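Sterol regulatory element-binding protein cleavage-activating protein (Schizosaccharomyces pombe, PDB 4YHC) escorts the membrane-bound transcription factor precursor sre1 for processing when sterol or oxygen levels are low, this fragment being its WD40 domain. Local coordinates at residues Phe45-Val48 with Leu54-Trp57. The protein carries 9 engineered substitutions. Sequence-based numbering, arbitrary orientation.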
ATOM      1  N   PHE A  45      -8.457   7.106  -5.410  1.00 18.64           N
ATOM      2  CA  PHE A  45      -8.578   5.648  -5.513  1.00 19.33           C
ATOM      3  C   PHE A  45      -8.830   5.309  -6.969  1.00 18.81           C
ATOM      4  O   PHE A  45      -9.580   6.031  -7.647  1.00 22.38           O
ATOM      5  CB  PHE A  45      -9.807   5.211  -4.697  1.00 20.44           C
ATOM      6  CG  PHE A  45     -10.037   3.707  -4.666  1.00 19.16           C
ATOM      7  CD1 PHE A  45      -9.365   2.918  -3.762  1.00 17.53           C
ATOM      8  CD2 PHE A  45     -10.928   3.130  -5.515  1.00 19.26           C
ATOM      9  CE1 PHE A  45      -9.609   1.545  -3.685  1.00 26.56           C
ATOM     10  CE2 PHE A  45     -11.169   1.779  -5.482  1.00 22.82           C
ATOM     11  CZ  PHE A  45     -10.533   0.982  -4.551  1.00 16.72           C
ATOM     12  N   ALA A  46      -8.241   4.209  -7.438  1.00 20.77           N
ATOM     13  CA  ALA A  46      -8.527   3.684  -8.778  1.00 17.72           C
ATOM     14  C   ALA A  46      -8.821   2.191  -8.756  1.00 18.77           C
ATOM     15  O   ALA A  46      -8.148   1.431  -8.031  1.00 17.73           O
ATOM     16  CB  ALA A  46      -7.333   3.927  -9.668  1.00 17.32           C
ATOM     17  N   SER A  47      -9.745   1.749  -9.620  1.00 17.28           N
ATOM     18  CA  SER A  47     -10.038   0.358  -9.787  1.00 20.39           C
ATOM     19  C   SER A  47      -9.996   0.014 -11.295  1.00 24.54           C
ATOM     20  O   SER A  47     -10.409   0.816 -12.134  1.00 20.88           O
ATOM     21  CB  SER A  47     -11.402  -0.015  -9.190  1.00 20.36           C
ATOM     22  OG  SER A  47     -12.452   0.822  -9.620  1.00 23.26           O
ATOM     23  N   VAL A  48      -9.499  -1.186 -11.580  1.00 19.86           N
ATOM     24  CA  VAL A  48      -9.345  -1.687 -12.936  1.00 21.58           C
ATOM     25  C   VAL A  48     -10.025  -3.040 -13.084  1.00 18.07           C
ATOM     26  O   VAL A  48      -9.797  -3.937 -12.283  1.00 21.97           O
ATOM     27  CB  VAL A  48      -7.872  -1.847 -13.312  1.00 22.35           C
ATOM     28  CG1 VAL A  48      -7.800  -2.398 -14.734  1.00 19.72           C
ATOM     29  CG2 VAL A  48      -7.123  -0.495 -13.242  1.00 17.31           C
ATOM     30  N   LEU A  54     -11.700   1.445 -16.256  1.00 22.31           N
ATOM     31  CA  LEU A  54     -11.076   2.211 -15.212  1.00 30.45           C
ATOM     32  C   LEU A  54     -12.058   3.157 -14.559  1.00 22.84           C
ATOM     33  O   LEU A  54     -12.728   3.924 -15.222  1.00 24.61           O
ATOM     34  CB  LEU A  54      -9.983   3.025 -15.834  1.00 22.83           C
ATOM     35  CG  LEU A  54      -8.832   3.750 -15.127  1.00 30.74           C
ATOM     36  CD1 LEU A  54      -8.877   5.226 -15.216  1.00 36.43           C
ATOM     37  CD2 LEU A  54      -8.368   3.281 -13.774  1.00 17.70           C
ATOM     38  N   VAL A  55     -12.013   3.195 -13.250  1.00 18.56           N
ATOM     39  CA  VAL A  55     -12.748   4.178 -12.477  1.00 26.12           C
ATOM     40  C   VAL A  55     -11.752   4.850 -11.520  1.00 21.48           C
ATOM     41  O   VAL A  55     -11.013   4.153 -10.737  1.00 17.89           O
ATOM     42  CB  VAL A  55     -13.903   3.521 -11.662  1.00 23.67           C
ATOM     43  CG1 VAL A  55     -14.599   4.566 -10.801  1.00 24.04           C
ATOM     44  CG2 VAL A  55     -14.903   2.762 -12.575  1.00 19.31           C
ATOM     45  N   VAL A  56     -11.678   6.169 -11.595  1.00 20.51           N
ATOM     46  CA  VAL A  56     -10.949   6.884 -10.621  1.00 20.97           C
ATOM     47  C   VAL A  56     -11.902   7.762  -9.763  1.00 26.64           C
ATOM     48  O   VAL A  56     -12.808   8.449 -10.272  1.00 21.89           O
ATOM     49  CB  VAL A  56      -9.582   7.467 -11.079  1.00 29.70           C
ATOM     50  CG1 VAL A  56      -9.222   7.196 -12.535  1.00 22.09           C
ATOM     51  CG2 VAL A  56      -9.185   8.789 -10.485  1.00 27.28           C
ATOM     52  N   TRP A  57     -11.685   7.639  -8.451  1.00 20.27           N
ATOM     53  CA  TRP A  57     -12.691   8.024  -7.435  1.00 24.22           C
ATOM     54  C   TRP A  57     -12.002   8.872  -6.414  1.00 21.63           C
ATOM     55  O   TRP A  57     -10.960   8.498  -5.930  1.00 21.30           O
ATOM     56  CB  TRP A  57     -13.228   6.713  -6.831  1.00 20.74           C
ATOM     57  CG  TRP A  57     -14.134   6.904  -5.677  1.00 22.24           C
ATOM     58  CD1 TRP A  57     -13.829   6.766  -4.333  1.00 22.82           C
ATOM     59  CD2 TRP A  57     -15.498   7.247  -5.758  1.00 22.12           C
ATOM     60  NE1 TRP A  57     -14.961   6.993  -3.593  1.00 25.45           N
ATOM     61  CE2 TRP A  57     -15.992   7.306  -4.449  1.00 25.89           C
ATOM     62  CE3 TRP A  57     -16.369   7.488  -6.828  1.00 25.85           C
ATOM     63  CZ2 TRP A  57     -17.314   7.605  -4.180  1.00 28.81           C
ATOM     64  CZ3 TRP A  57     -17.690   7.819  -6.555  1.00 26.42           C
ATOM     65  CH2 TRP A  57     -18.142   7.859  -5.245  1.00 29.34           C
TER
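Phe45-Val48 and Leu54-Trp57 are the two central strands of a four-stranded antiparallel WD40 propeller blade, the predicted first WD repeat, and their segment axes run at 167° to each other. Four backbone bonds fix the register. Phe45 and Trp57 bond reciprocally, Phe45 N to Trp57 O at 2.9 Å and Trp57 N to Phe45 O at 2.8 Å; Ser47 and Val55 do likewise. Between these pairs, Ala46 CA lies 3.2 Å from Val55 O in a CA-H...O contact.

The backbones come nearest at the non-hydrogen-bonded pairs, with Ala46 CA and Val56 CA 4.4 Å apart. On the face bearing Ala46, Val48, Leu54 and Val56, Leu54 holds CG anti to its N (chi1 -165°), and its CD2 leans toward the partner strand, 3.6 Å from Ser47 O and 4.0 Å from Val48 CG2. Ile80, on the first strand of the next blade, covers Ala46, Val48 and Leu54 there.

The looser spot is the Phe45-Trp57 pair, where only the CB atoms approach, 4.3 Å apart, while the rings diverge: Phe45 packs on Ile36 and Leu59, Trp57 on Pro26 and Thr64. Every residue is buried, so the contact has no solvent side. Beside them a hydrogen bond joins Ser47 OG and NE2 of His29, whose side chain also touches Val55, and the same OG rests 3.7 Å from Val55 CB.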